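Local coordinates for contact-dependent inhibitor I (Escherichia coli NC101, PDB 5I4Q), which probably protects its own cell by binding and neutralising the toxin of a contact-dependent growth inhibition system, at residues 30-35 with 52-57; 37-42 with 93-98; 59-64 with 77-82. One frame throughout, in Å; residues are numbered along the deposited sequence.

Contact 1. Residues 30-35 with 52-57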
ATOM      1  N   GLU B  30      15.988  12.044   6.868  1.00 54.98           N
ATOM      2  CA  GLU B  30      17.318  12.282   7.394  1.00 60.82           C
ATOM      3  C   GLU B  30      18.105  13.216   6.485  1.00 58.43           C
ATOM      4  O   GLU B  30      18.692  14.177   6.950  1.00 56.49           O
ATOM      5  CB  GLU B  30      18.064  10.944   7.576  1.00 69.43           C
ATOM      6  CG  GLU B  30      17.596  10.127   8.796  1.00 77.63           C
ATOM      7  CD  GLU B  30      18.031   8.636   8.805  1.00 84.61           C
ATOM      8  OE1 GLU B  30      18.977   8.251   8.071  1.00 83.81           O
ATOM      9  OE2 GLU B  30      17.407   7.831   9.552  1.00 81.77           O
ATOM     10  N   CYS B  31      18.108  12.926   5.187  1.00 58.55           N
ATOM     11  CA  CYS B  31      18.832  13.722   4.190  1.00 59.28           C
ATOM     12  C   CYS B  31      18.354  15.216   4.170  1.00 54.53           C
ATOM     13  O   CYS B  31      19.137  16.164   4.095  1.00 50.86           O
ATOM     14  CB  CYS B  31      18.661  13.066   2.822  1.00 64.39           C
ATOM     15  SG  CYS B  31      20.044  13.309   1.702  1.00 84.76           S
ATOM     16  N   ILE B  32      17.058  15.406   4.304  1.00 48.57           N
ATOM     17  CA  ILE B  32      16.486  16.722   4.385  1.00 50.01           C
ATOM     18  C   ILE B  32      16.874  17.442   5.682  1.00 51.60           C
ATOM     19  O   ILE B  32      17.165  18.618   5.613  1.00 47.62           O
ATOM     20  CB  ILE B  32      14.971  16.663   4.278  1.00 47.61           C
ATOM     21  CG1 ILE B  32      14.573  16.269   2.857  1.00 48.24           C
ATOM     22  CG2 ILE B  32      14.377  17.976   4.719  1.00 45.17           C
ATOM     23  CD1 ILE B  32      13.113  15.847   2.743  1.00 54.01           C
ATOM     24  N   GLU B  33      16.889  16.743   6.831  1.00 55.43           N
ATOM     25  CA  GLU B  33      17.304  17.342   8.119  1.00 58.09           C
ATOM     26  C   GLU B  33      18.718  17.922   8.013  1.00 53.29           C
ATOM     27  O   GLU B  33      18.999  18.976   8.552  1.00 55.43           O
ATOM     28  CB  GLU B  33      17.303  16.318   9.255  1.00 63.15           C
ATOM     29  CG  GLU B  33      15.941  15.884   9.776  1.00 74.23           C
ATOM     30  CD  GLU B  33      16.036  14.805  10.869  1.00 80.97           C
ATOM     31  OE1 GLU B  33      16.988  13.975  10.848  1.00 83.78           O
ATOM     32  OE2 GLU B  33      15.149  14.787  11.749  1.00 82.77           O
ATOM     33  N   SER B  34      19.576  17.194   7.319  1.00 51.98           N
ATOM     34  CA  SER B  34      20.976  17.545   7.093  1.00 54.40           C
ATOM     35  C   SER B  34      21.150  18.706   6.115  1.00 52.34           C
ATOM     36  O   SER B  34      21.993  19.549   6.352  1.00 56.61           O
ATOM     37  CB  SER B  34      21.746  16.288   6.629  1.00 55.87           C
ATOM     38  OG  SER B  34      22.963  16.579   5.977  1.00 59.54           O
ATOM     39  N   LEU B  35      20.363  18.751   5.035  1.00 49.42           N
ATOM     40  CA  LEU B  35      20.371  19.893   4.091  1.00 47.29           C
ATOM     41  C   LEU B  35      19.905  21.162   4.708  1.00 44.44           C
ATOM     42  O   LEU B  35      20.457  22.228   4.454  1.00 45.83           O
ATOM     43  CB  LEU B  35      19.477  19.643   2.893  1.00 47.70           C
ATOM     44  CG  LEU B  35      20.100  18.810   1.802  1.00 52.81           C
ATOM     45  CD1 LEU B  35      19.020  18.430   0.808  1.00 55.88           C
ATOM     46  CD2 LEU B  35      21.220  19.564   1.118  1.00 54.48           C
ATOM     47  N   ASP B  52      18.700  23.536  -4.285  1.00 46.00           N
ATOM     48  CA  ASP B  52      18.331  22.768  -5.481  1.00 47.42           C
ATOM     49  C   ASP B  52      18.089  21.299  -5.133  1.00 47.47           C
ATOM     50  O   ASP B  52      17.108  20.708  -5.589  1.00 43.63           O
ATOM     51  CB  ASP B  52      19.427  22.835  -6.555  1.00 50.92           C
ATOM     52  CG  ASP B  52      19.633  24.264  -7.168  1.00 51.32           C
ATOM     53  OD1 ASP B  52      18.780  25.202  -7.002  1.00 47.30           O
ATOM     54  OD2 ASP B  52      20.674  24.428  -7.851  1.00 50.90           O
ATOM     55  N   ASP B  53      18.978  20.730  -4.310  1.00 47.78           N
ATOM     56  CA  ASP B  53      18.812  19.351  -3.773  1.00 48.57           C
ATOM     57  C   ASP B  53      17.577  19.230  -2.877  1.00 46.40           C
ATOM     58  O   ASP B  53      16.799  18.317  -3.021  1.00 44.76           O
ATOM     59  CB  ASP B  53      20.030  18.886  -2.964  1.00 53.17           C
ATOM     60  CG  ASP B  53      21.298  18.771  -3.800  1.00 60.67           C
ATOM     61  OD1 ASP B  53      21.219  18.658  -5.059  1.00 68.54           O
ATOM     62  OD2 ASP B  53      22.396  18.799  -3.195  1.00 74.06           O
ATOM     63  N   LEU B  54      17.395  20.183  -1.975  1.00 43.38           N
ATOM     64  CA  LEU B  54      16.256  20.173  -1.084  1.00 40.20           C
ATOM     65  C   LEU B  54      14.952  20.204  -1.847  1.00 39.03           C
ATOM     66  O   LEU B  54      14.070  19.422  -1.572  1.00 40.33           O
ATOM     67  CB  LEU B  54      16.335  21.381  -0.171  1.00 40.85           C
ATOM     68  CG  LEU B  54      15.182  21.546   0.803  1.00 41.06           C
ATOM     69  CD1 LEU B  54      15.104  20.321   1.702  1.00 44.10           C
ATOM     70  CD2 LEU B  54      15.376  22.758   1.677  1.00 43.59           C
ATOM     71  N   PHE B  55      14.800  21.115  -2.796  1.00 38.17           N
ATOM     72  CA  PHE B  55      13.546  21.157  -3.566  1.00 39.77           C
ATOM     73  C   PHE B  55      13.342  20.011  -4.525  1.00 38.39           C
ATOM     74  O   PHE B  55      12.177  19.665  -4.872  1.00 39.76           O
ATOM     75  CB  PHE B  55      13.405  22.484  -4.311  1.00 40.86           C
ATOM     76  CG  PHE B  55      13.232  23.668  -3.403  1.00 39.20           C
ATOM     77  CD1 PHE B  55      12.079  23.801  -2.667  1.00 39.48           C
ATOM     78  CD2 PHE B  55      14.186  24.659  -3.332  1.00 39.87           C
ATOM     79  CE1 PHE B  55      11.870  24.900  -1.855  1.00 40.10           C
ATOM     80  CE2 PHE B  55      14.014  25.750  -2.479  1.00 40.74           C
ATOM     81  CZ  PHE B  55      12.840  25.878  -1.756  1.00 40.45           C
ATOM     82  N   ARG B  56      14.446  19.433  -4.996  1.00 39.16           N
ATOM     83  CA  ARG B  56      14.388  18.266  -5.875  1.00 40.93           C
ATOM     84  C   ARG B  56      13.768  17.112  -5.078  1.00 39.98           C
ATOM     85  O   ARG B  56      12.929  16.378  -5.592  1.00 38.27           O
ATOM     86  CB  ARG B  56      15.745  17.865  -6.392  1.00 45.16           C
ATOM     87  CG  ARG B  56      15.714  16.777  -7.464  1.00 51.42           C
ATOM     88  CD  ARG B  56      17.065  16.099  -7.687  1.00 59.15           C
ATOM     89  NE  ARG B  56      17.327  15.074  -6.685  1.00 63.32           N
ATOM     90  CZ  ARG B  56      18.252  15.107  -5.725  1.00 65.57           C
ATOM     91  NH1 ARG B  56      18.324  14.075  -4.887  1.00 69.50           N
ATOM     92  NH2 ARG B  56      19.093  16.135  -5.575  1.00 65.83           N
HETATM   93  N   MSE B  57      14.148  17.010  -3.815  1.00 40.23           N
HETATM   94  CA  MSE B  57      13.597  15.988  -2.942  1.00 44.19           C
HETATM   95  C   MSE B  57      12.142  16.217  -2.645  1.00 37.61           C
HETATM   96  O   MSE B  57      11.402  15.287  -2.613  1.00 36.75           O
HETATM   97  CB  MSE B  57      14.391  15.883  -1.627  1.00 46.63           C
HETATM   98  CG  MSE B  57      15.765  15.345  -1.992  1.00 58.32           C
HETATM   99 SE   MSE B  57      16.807  14.840  -0.372  0.90 75.80          SE
HETATM  100  CE  MSE B  57      18.587  14.668  -1.272  1.00 81.75           C
TER
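Helix segments 30-35 and 52-57 run antiparallel with a tilt, at 150° between their directions, and their axes come within 10.1 Å; I32 and L54 are the nearest pair of CA atoms. The contact is apolar, and no hydrogen bond spans it. L35 contributes most from helix 4-40, through one branch. Its CD1 lies against the backbone of the other helix, 3.7 Å from L54 N. The same methyl meets D53 CB at 3.9 Å, so it sits on the helix surface between D53 and L54. Selenomethionine M57 reaches back from the second helix. Its chain is extended beyond CG (chi3 -166°), which carries the terminal methyl to the partner helix. There M57 CE meets C31 SG at 3.6 Å. The selenium, one bond back, lies 4.2 Å from I32 CG1, and the side chains of I32 and M57 slide past each other in opposite directions. I32 and L54 cross at about a right angle, with I32 CG2 3.9 Å from L54 CD1. L54 has CG anti to the backbone N (chi1 178°), and this brings its end nearer to the first helix. The carboxylate of D53 turns to its own helix: OD1 forms a salt bridge with R56 NH2, 3.3 Å away in the guanidinium plane. The two segments belong to the helical hairpin of helices 4-40 and 44-66. L35 also packs on L50, and I32 on L61 and on W104 of the C-terminal loop, while L54 touches L83 in the loop before helix 88-99.

Contact 2. Residues 37-42 with 93-98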
ATOM      1  N   HIS B  37      20.128  21.813   7.895  1.00 48.08           N
ATOM      2  CA  HIS B  37      21.241  22.187   8.769  1.00 55.40           C
ATOM      3  C   HIS B  37      22.347  22.892   8.001  1.00 53.02           C
ATOM      4  O   HIS B  37      22.765  23.976   8.415  1.00 54.71           O
ATOM      5  CB  HIS B  37      21.784  20.948   9.468  1.00 58.95           C
ATOM      6  CG  HIS B  37      22.816  21.225  10.506  1.00 67.37           C
ATOM      7  ND1 HIS B  37      22.542  21.934  11.657  1.00 73.08           N
ATOM      8  CD2 HIS B  37      24.114  20.832  10.603  1.00 68.60           C
ATOM      9  CE1 HIS B  37      23.635  21.999  12.397  1.00 72.53           C
ATOM     10  NE2 HIS B  37      24.596  21.325  11.787  1.00 71.20           N
ATOM     11  N   GLN B  38      22.774  22.315   6.874  1.00 52.58           N
ATOM     12  CA  GLN B  38      23.838  22.908   6.038  1.00 54.23           C
ATOM     13  C   GLN B  38      23.455  24.279   5.510  1.00 54.12           C
ATOM     14  O   GLN B  38      24.250  25.215   5.597  1.00 59.71           O
ATOM     15  CB  GLN B  38      24.212  22.027   4.847  1.00 56.25           C
ATOM     16  CG  GLN B  38      24.845  20.684   5.184  1.00 60.64           C
ATOM     17  CD  GLN B  38      24.924  19.748   3.972  1.00 64.76           C
ATOM     18  OE1 GLN B  38      24.358  18.646   3.974  1.00 69.48           O
ATOM     19  NE2 GLN B  38      25.620  20.182   2.934  1.00 68.02           N
ATOM     20  N   ILE B  39      22.251  24.389   4.949  1.00 51.93           N
ATOM     21  CA  ILE B  39      21.747  25.654   4.427  1.00 49.54           C
ATOM     22  C   ILE B  39      21.766  26.753   5.490  1.00 52.45           C
ATOM     23  O   ILE B  39      22.102  27.899   5.209  1.00 52.57           O
ATOM     24  CB  ILE B  39      20.316  25.480   3.854  1.00 45.34           C
ATOM     25  CG1 ILE B  39      20.363  24.699   2.554  1.00 44.79           C
ATOM     26  CG2 ILE B  39      19.641  26.818   3.556  1.00 43.56           C
ATOM     27  CD1 ILE B  39      19.027  24.051   2.186  1.00 45.84           C
ATOM     28  N   GLY B  40      21.382  26.386   6.707  1.00 55.80           N
ATOM     29  CA  GLY B  40      21.344  27.316   7.833  1.00 57.81           C
ATOM     30  C   GLY B  40      22.710  27.693   8.364  1.00 56.97           C
ATOM     31  O   GLY B  40      22.821  28.588   9.152  1.00 56.57           O
ATOM     32  N   SER B  41      23.746  26.991   7.925  1.00 60.12           N
ATOM     33  CA  SER B  41      25.120  27.241   8.348  1.00 60.13           C
ATOM     34  C   SER B  41      25.945  27.860   7.244  1.00 58.65           C
ATOM     35  O   SER B  41      27.141  27.879   7.361  1.00 62.20           O
ATOM     36  CB  SER B  41      25.818  25.922   8.693  1.00 63.96           C
ATOM     37  OG  SER B  41      25.108  25.186   9.651  1.00 72.90           O
ATOM     38  N   THR B  42      25.354  28.326   6.146  1.00 60.04           N
ATOM     39  CA  THR B  42      26.188  28.926   5.095  1.00 58.57           C
ATOM     40  C   THR B  42      25.526  30.184   4.567  1.00 59.48           C
ATOM     41  O   THR B  42      24.372  30.510   4.941  1.00 54.27           O
ATOM     42  CB  THR B  42      26.591  27.878   4.001  1.00 60.21           C
ATOM     43  OG1 THR B  42      27.663  28.385   3.206  1.00 71.19           O
ATOM     44  CG2 THR B  42      25.493  27.478   3.095  1.00 55.79           C
ATOM     45  N   TYR B  93      13.343  33.516   2.313  1.00 45.27           N
ATOM     46  CA  TYR B  93      12.595  33.263   3.544  1.00 45.57           C
ATOM     47  C   TYR B  93      13.129  32.035   4.299  1.00 43.87           C
ATOM     48  O   TYR B  93      13.362  32.079   5.497  1.00 48.50           O
ATOM     49  CB  TYR B  93      11.111  33.057   3.217  1.00 46.48           C
ATOM     50  CG  TYR B  93      10.255  32.644   4.381  1.00 50.44           C
ATOM     51  CD1 TYR B  93       9.880  33.565   5.367  1.00 56.49           C
ATOM     52  CD2 TYR B  93       9.769  31.352   4.489  1.00 51.26           C
ATOM     53  CE1 TYR B  93       9.075  33.187   6.446  1.00 61.14           C
ATOM     54  CE2 TYR B  93       8.945  30.972   5.545  1.00 54.12           C
ATOM     55  CZ  TYR B  93       8.596  31.879   6.520  1.00 60.71           C
ATOM     56  OH  TYR B  93       7.786  31.487   7.580  1.00 65.79           O
ATOM     57  N   TRP B  94      13.318  30.935   3.599  1.00 41.29           N
ATOM     58  CA  TRP B  94      13.745  29.695   4.268  1.00 40.06           C
ATOM     59  C   TRP B  94      15.175  29.817   4.735  1.00 42.02           C
ATOM     60  O   TRP B  94      15.502  29.350   5.825  1.00 43.37           O
ATOM     61  CB  TRP B  94      13.529  28.474   3.369  1.00 37.06           C
ATOM     62  CG  TRP B  94      12.053  28.132   3.190  1.00 36.65           C
ATOM     63  CD1 TRP B  94      11.362  28.098   2.012  1.00 36.76           C
ATOM     64  CD2 TRP B  94      11.113  27.794   4.217  1.00 36.14           C
ATOM     65  NE1 TRP B  94      10.047  27.768   2.244  1.00 40.22           N
ATOM     66  CE2 TRP B  94       9.870  27.578   3.594  1.00 39.70           C
ATOM     67  CE3 TRP B  94      11.200  27.664   5.594  1.00 38.71           C
ATOM     68  CZ2 TRP B  94       8.703  27.268   4.316  1.00 40.52           C
ATOM     69  CZ3 TRP B  94      10.049  27.334   6.317  1.00 41.38           C
ATOM     70  CH2 TRP B  94       8.825  27.126   5.670  1.00 42.91           C
ATOM     71  N   HIS B  95      16.027  30.475   3.951  1.00 44.45           N
ATOM     72  CA  HIS B  95      17.417  30.637   4.387  1.00 47.56           C
ATOM     73  C   HIS B  95      17.474  31.371   5.722  1.00 50.75           C
ATOM     74  O   HIS B  95      18.159  30.957   6.651  1.00 54.68           O
ATOM     75  CB  HIS B  95      18.245  31.351   3.333  1.00 50.06           C
ATOM     76  CG  HIS B  95      19.697  31.456   3.684  1.00 54.10           C
ATOM     77  ND1 HIS B  95      20.316  32.664   3.945  1.00 58.97           N
ATOM     78  CD2 HIS B  95      20.648  30.504   3.827  1.00 54.65           C
ATOM     79  CE1 HIS B  95      21.585  32.447   4.238  1.00 60.20           C
ATOM     80  NE2 HIS B  95      21.807  31.143   4.187  1.00 59.64           N
ATOM     81  N   LYS B  96      16.725  32.451   5.824  1.00 53.81           N
ATOM     82  CA  LYS B  96      16.683  33.211   7.044  1.00 58.73           C
ATOM     83  C   LYS B  96      16.226  32.366   8.191  1.00 58.33           C
ATOM     84  O   LYS B  96      16.863  32.352   9.225  1.00 62.39           O
ATOM     85  CB  LYS B  96      15.788  34.447   6.894  1.00 66.14           C
ATOM     86  CG  LYS B  96      15.468  35.145   8.214  1.00 74.33           C
ATOM     87  CD  LYS B  96      15.560  36.665   8.087  1.00 85.65           C
ATOM     88  CE  LYS B  96      15.138  37.398   9.364  1.00 92.69           C
ATOM     89  NZ  LYS B  96      15.999  37.046  10.537  1.00 95.88           N
ATOM     90  N   LYS B  97      15.122  31.652   8.014  1.00 63.04           N
ATOM     91  CA  LYS B  97      14.569  30.855   9.113  1.00 63.00           C
ATOM     92  C   LYS B  97      15.528  29.754   9.537  1.00 57.14           C
ATOM     93  O   LYS B  97      15.695  29.525  10.716  1.00 60.06           O
ATOM     94  CB  LYS B  97      13.206  30.272   8.745  1.00 66.87           C
ATOM     95  CG  LYS B  97      12.060  31.254   8.918  1.00 73.72           C
ATOM     96  CD  LYS B  97      10.729  30.521   8.917  1.00 88.79           C
ATOM     97  CE  LYS B  97      10.035  30.510  10.278  1.00102.76           C
ATOM     98  NZ  LYS B  97       9.288  31.776  10.534  1.00115.53           N
ATOM     99  N   PHE B  98      16.153  29.079   8.575  1.00 51.64           N
ATOM    100  CA  PHE B  98      17.056  27.956   8.869  1.00 47.84           C
ATOM    101  C   PHE B  98      18.355  28.478   9.549  1.00 51.10           C
ATOM    102  O   PHE B  98      18.860  27.862  10.458  1.00 48.52           O
ATOM    103  CB  PHE B  98      17.451  27.202   7.597  1.00 44.38           C
ATOM    104  CG  PHE B  98      16.328  26.504   6.869  1.00 44.32           C
ATOM    105  CD1 PHE B  98      15.135  26.161   7.492  1.00 46.35           C
ATOM    106  CD2 PHE B  98      16.496  26.141   5.545  1.00 41.23           C
ATOM    107  CE1 PHE B  98      14.147  25.481   6.819  1.00 42.65           C
ATOM    108  CE2 PHE B  98      15.490  25.491   4.869  1.00 40.18           C
ATOM    109  CZ  PHE B  98      14.311  25.178   5.502  1.00 41.50           C
TER
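The C-terminal end of helix 4-40 and the turn after it meet helix 88-99 here, with H95 bound to the turn and F98 packed on the helix end. The H95 ring gives a hydrogen bond across the contact: its NE2 donates to T42 O at 2.7 Å. The N-H...O angle is 159°. The acceptor lies in the ring plane, while the donor is tilted 27° from the carbonyl plane of T42. H95 has CG anti to the backbone N (chi1 -176°), which swings the imidazole toward the turn. Its CD2 edge also comes to 3.3 Å from I39 O. The ring therefore lies with one edge along two carbonyl oxygens, one from the last turn of the helix and one from the loop. These helices belong to an all-helical fold in which helix 88-99 packs against the end of helix 4-40 and the turn leading to helix 44-66. Beside the polar edge, I39 CG2 fits between two rings, 3.8 Å from F98 CD2 and in the plane of both rings, at their edges. The side chains of I39 and F98 lie side by side and point the same way. G40 and F98 are the nearest pair of CA atoms, 4.5 Å apart, and G40 CA lies 3.6 Å from F98 C. The helix end has its own side-chain bond, S41 OG to H37 O at 2.9 Å, with the donor above the carbonyl plane. I39 packs further on L50, F51 and L54 of helix 44-66, and Y93 makes a cation-pi contact with R59 of the contact-dependent inhibitor A chain.

Contact 3. Residues 59-64 with 77-82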
ATOM      1  N   SER B  59      10.140  17.668  -4.533  1.00 35.03           N
ATOM      2  CA  SER B  59       9.424  17.398  -5.803  1.00 35.01           C
ATOM      3  C   SER B  59       9.161  15.956  -5.977  1.00 35.48           C
ATOM      4  O   SER B  59       8.081  15.587  -6.431  1.00 36.61           O
ATOM      5  CB  SER B  59      10.155  17.937  -7.016  1.00 36.15           C
ATOM      6  OG  SER B  59      10.208  19.359  -6.902  1.00 39.95           O
ATOM      7  N   GLU B  60      10.095  15.130  -5.549  1.00 35.35           N
ATOM      8  CA  GLU B  60       9.892  13.727  -5.650  1.00 35.66           C
ATOM      9  C   GLU B  60       8.843  13.289  -4.634  1.00 35.30           C
ATOM     10  O   GLU B  60       8.068  12.367  -4.902  1.00 31.41           O
ATOM     11  CB  GLU B  60      11.211  13.000  -5.423  1.00 37.94           C
ATOM     12  CG  GLU B  60      12.216  13.248  -6.525  1.00 40.56           C
ATOM     13  CD  GLU B  60      13.682  12.910  -6.147  1.00 45.09           C
ATOM     14  OE1 GLU B  60      13.961  12.433  -5.035  1.00 46.28           O
ATOM     15  OE2 GLU B  60      14.568  13.105  -7.006  1.00 46.82           O
ATOM     16  N   LEU B  61       8.878  13.892  -3.423  1.00 35.43           N
ATOM     17  CA  LEU B  61       7.912  13.534  -2.400  1.00 34.39           C
ATOM     18  C   LEU B  61       6.515  13.996  -2.815  1.00 33.01           C
ATOM     19  O   LEU B  61       5.537  13.329  -2.559  1.00 33.21           O
ATOM     20  CB  LEU B  61       8.294  14.095  -1.059  1.00 35.60           C
ATOM     21  CG  LEU B  61       9.484  13.377  -0.425  1.00 38.35           C
ATOM     22  CD1 LEU B  61      10.091  14.235   0.635  1.00 41.30           C
ATOM     23  CD2 LEU B  61       9.180  12.044   0.191  1.00 39.69           C
ATOM     24  N   ALA B  62       6.429  15.119  -3.505  1.00 32.68           N
ATOM     25  CA  ALA B  62       5.157  15.570  -4.056  1.00 33.08           C
ATOM     26  C   ALA B  62       4.628  14.617  -5.143  1.00 34.40           C
ATOM     27  O   ALA B  62       3.425  14.361  -5.206  1.00 34.70           O
ATOM     28  CB  ALA B  62       5.342  16.974  -4.593  1.00 35.09           C
ATOM     29  N   THR B  63       5.524  14.063  -5.968  1.00 33.53           N
ATOM     30  CA  THR B  63       5.142  13.104  -6.967  1.00 34.67           C
ATOM     31  C   THR B  63       4.589  11.866  -6.271  1.00 36.18           C
ATOM     32  O   THR B  63       3.592  11.248  -6.697  1.00 36.23           O
ATOM     33  CB  THR B  63       6.327  12.774  -7.901  1.00 34.17           C
ATOM     34  OG1 THR B  63       6.789  13.972  -8.522  1.00 34.31           O
ATOM     35  CG2 THR B  63       5.929  11.839  -8.999  1.00 34.73           C
HETATM   36  N   MSE B  64       5.224  11.474  -5.186  1.00 36.71           N
HETATM   37  CA  MSE B  64       4.712  10.347  -4.446  1.00 35.90           C
HETATM   38  C   MSE B  64       3.289  10.579  -3.972  1.00 35.30           C
HETATM   39  O   MSE B  64       2.463   9.685  -4.022  1.00 34.32           O
HETATM   40  CB  MSE B  64       5.601  10.186  -3.238  1.00 37.83           C
HETATM   41  CG  MSE B  64       4.975   9.226  -2.240  1.00 41.55           C
HETATM   42 SE   MSE B  64       6.074   9.263  -0.585  0.90 52.69          SE
HETATM   43  CE  MSE B  64       5.371  10.977   0.144  1.00 47.24           C
ATOM     44  N   GLN B  77       4.246  15.239   5.154  1.00 43.92           N
ATOM     45  CA  GLN B  77       3.148  16.014   4.564  1.00 46.83           C
ATOM     46  C   GLN B  77       3.307  17.515   4.740  1.00 47.06           C
ATOM     47  O   GLN B  77       3.115  18.268   3.811  1.00 46.04           O
ATOM     48  CB  GLN B  77       1.805  15.627   5.124  1.00 52.24           C
ATOM     49  CG  GLN B  77       0.936  14.815   4.193  1.00 60.33           C
ATOM     50  CD  GLN B  77      -0.237  14.170   4.935  1.00 70.67           C
ATOM     51  OE1 GLN B  77      -0.055  13.234   5.730  1.00 77.58           O
ATOM     52  NE2 GLN B  77      -1.438  14.661   4.682  1.00 75.48           N
ATOM     53  N   ASP B  78       3.662  17.946   5.935  1.00 49.66           N
ATOM     54  CA  ASP B  78       3.944  19.343   6.193  1.00 51.31           C
ATOM     55  C   ASP B  78       5.114  19.827   5.393  1.00 46.66           C
ATOM     56  O   ASP B  78       5.045  20.909   4.810  1.00 45.27           O
ATOM     57  CB  ASP B  78       4.206  19.596   7.672  1.00 57.24           C
ATOM     58  CG  ASP B  78       2.949  19.447   8.516  1.00 63.28           C
ATOM     59  OD1 ASP B  78       1.800  19.505   7.977  1.00 66.23           O
ATOM     60  OD2 ASP B  78       3.108  19.252   9.733  1.00 72.56           O
ATOM     61  N   LEU B  79       6.155  19.024   5.312  1.00 43.14           N
ATOM     62  CA  LEU B  79       7.272  19.370   4.479  1.00 44.97           C
ATOM     63  C   LEU B  79       6.901  19.549   3.002  1.00 43.47           C
ATOM     64  O   LEU B  79       7.356  20.513   2.357  1.00 44.28           O
ATOM     65  CB  LEU B  79       8.376  18.326   4.565  1.00 49.34           C
ATOM     66  CG  LEU B  79       9.514  18.759   3.626  1.00 54.66           C
ATOM     67  CD1 LEU B  79      10.842  18.754   4.363  1.00 59.72           C
ATOM     68  CD2 LEU B  79       9.559  17.991   2.305  1.00 54.34           C
ATOM     69  N   ILE B  80       6.113  18.620   2.457  1.00 40.81           N
ATOM     70  CA  ILE B  80       5.678  18.715   1.061  1.00 38.97           C
ATOM     71  C   ILE B  80       4.909  20.020   0.786  1.00 39.58           C
ATOM     72  O   ILE B  80       5.104  20.674  -0.241  1.00 39.88           O
ATOM     73  CB  ILE B  80       4.827  17.528   0.653  1.00 38.41           C
ATOM     74  CG1 ILE B  80       5.671  16.231   0.567  1.00 37.26           C
ATOM     75  CG2 ILE B  80       4.139  17.796  -0.673  1.00 36.50           C
ATOM     76  CD1 ILE B  80       4.802  15.022   0.306  1.00 36.24           C
ATOM     77  N   TYR B  81       4.057  20.413   1.710  1.00 40.06           N
ATOM     78  CA  TYR B  81       3.365  21.695   1.585  1.00 40.67           C
ATOM     79  C   TYR B  81       4.334  22.887   1.692  1.00 39.20           C
ATOM     80  O   TYR B  81       4.500  23.698   0.774  1.00 38.81           O
ATOM     81  CB  TYR B  81       2.254  21.791   2.642  1.00 42.03           C
ATOM     82  CG  TYR B  81       1.682  23.167   2.707  1.00 43.32           C
ATOM     83  CD1 TYR B  81       0.718  23.604   1.768  1.00 44.20           C
ATOM     84  CD2 TYR B  81       2.128  24.074   3.661  1.00 45.20           C
ATOM     85  CE1 TYR B  81       0.233  24.902   1.791  1.00 44.94           C
ATOM     86  CE2 TYR B  81       1.630  25.366   3.695  1.00 45.62           C
ATOM     87  CZ  TYR B  81       0.687  25.764   2.766  1.00 46.45           C
ATOM     88  OH  TYR B  81       0.249  27.048   2.805  1.00 53.25           O
ATOM     89  N   HIS B  82       4.986  23.020   2.818  1.00 40.35           N
ATOM     90  CA  HIS B  82       5.828  24.225   3.053  1.00 42.92           C
ATOM     91  C   HIS B  82       6.937  24.477   2.035  1.00 42.41           C
ATOM     92  O   HIS B  82       7.250  25.628   1.755  1.00 46.73           O
ATOM     93  CB  HIS B  82       6.455  24.154   4.421  1.00 44.62           C
ATOM     94  CG  HIS B  82       5.461  24.233   5.534  1.00 48.10           C
ATOM     95  ND1 HIS B  82       4.744  25.380   5.800  1.00 51.61           N
ATOM     96  CD2 HIS B  82       5.128  23.348   6.499  1.00 48.27           C
ATOM     97  CE1 HIS B  82       3.970  25.174   6.850  1.00 52.13           C
ATOM     98  NE2 HIS B  82       4.192  23.953   7.297  1.00 51.98           N
TER
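The contact is apolar packing, with no hydrogen bond between the segments, and I80 is its centre. Its CG1 lies 3.8 Å from L61 CB. Beyond it, the terminal methyl CD1 rests on the backbone of the other helix, 3.4 Å from L61 O. I80 has CG1 beside the backbone N and CG2 anti to it (chi1 -70°). This puts CD1 against the L61 carbonyl and CG2 beside A62 CB, 4.2 Å away. Selenomethionine M64 comes in from the next turn. Its chain bends at chi3 (78°), and its methyl CE meets I80 CD1 at 4.1 Å, the two side chains crossing at about a right angle. L61 and L79 cross in the same way, branch against branch, with L61 CD1 4.1 Å from L79 CD2. All five of these residues are buried.

Within 59-64, S59 O takes two donors from T63, the backbone N at 3.0 Å and OG1 at 2.9 Å, from opposite faces of its carbonyl plane. Other polar groups of the two segments bond to residues outside them. E60 binds Y28 of helix 4-40 by OE1, and I80 O accepts from Q58 NE2. Toward the contact-dependent inhibitor A chain, Y81 OH bonds to E73 and S59 OG to K31 of that chain.

The two helix axes pass 9.5 Å apart at 116°. This is a steep helix-helix crossing in an all-helical fold, where short helix 74-82 lies across helix 44-66, and L61, M64 and L79 also touch helix 4-40.

In the fold
The three contacts join the four helices of the chain. Contacts 1 and 2 share helix 4-40, and their centres are about 12 Å apart. L54 links them: its CD2 lies 3.9 Å from I39 CD1. Contacts 1 and 3 share helix 44-66, with centres about 11 Å apart. Here I32 CG2 meets L79 CD1 at 3.6 Å. Contacts 2 and 3 are about 19 Å apart between centres but still touch, W94 CZ2 being 3.4 Å from H82 O. Contact 3 lies nearest the middle of the chain. Residues of contacts 2 and 3 also meet the contact-dependent inhibitor A chain, the presumed toxin partner.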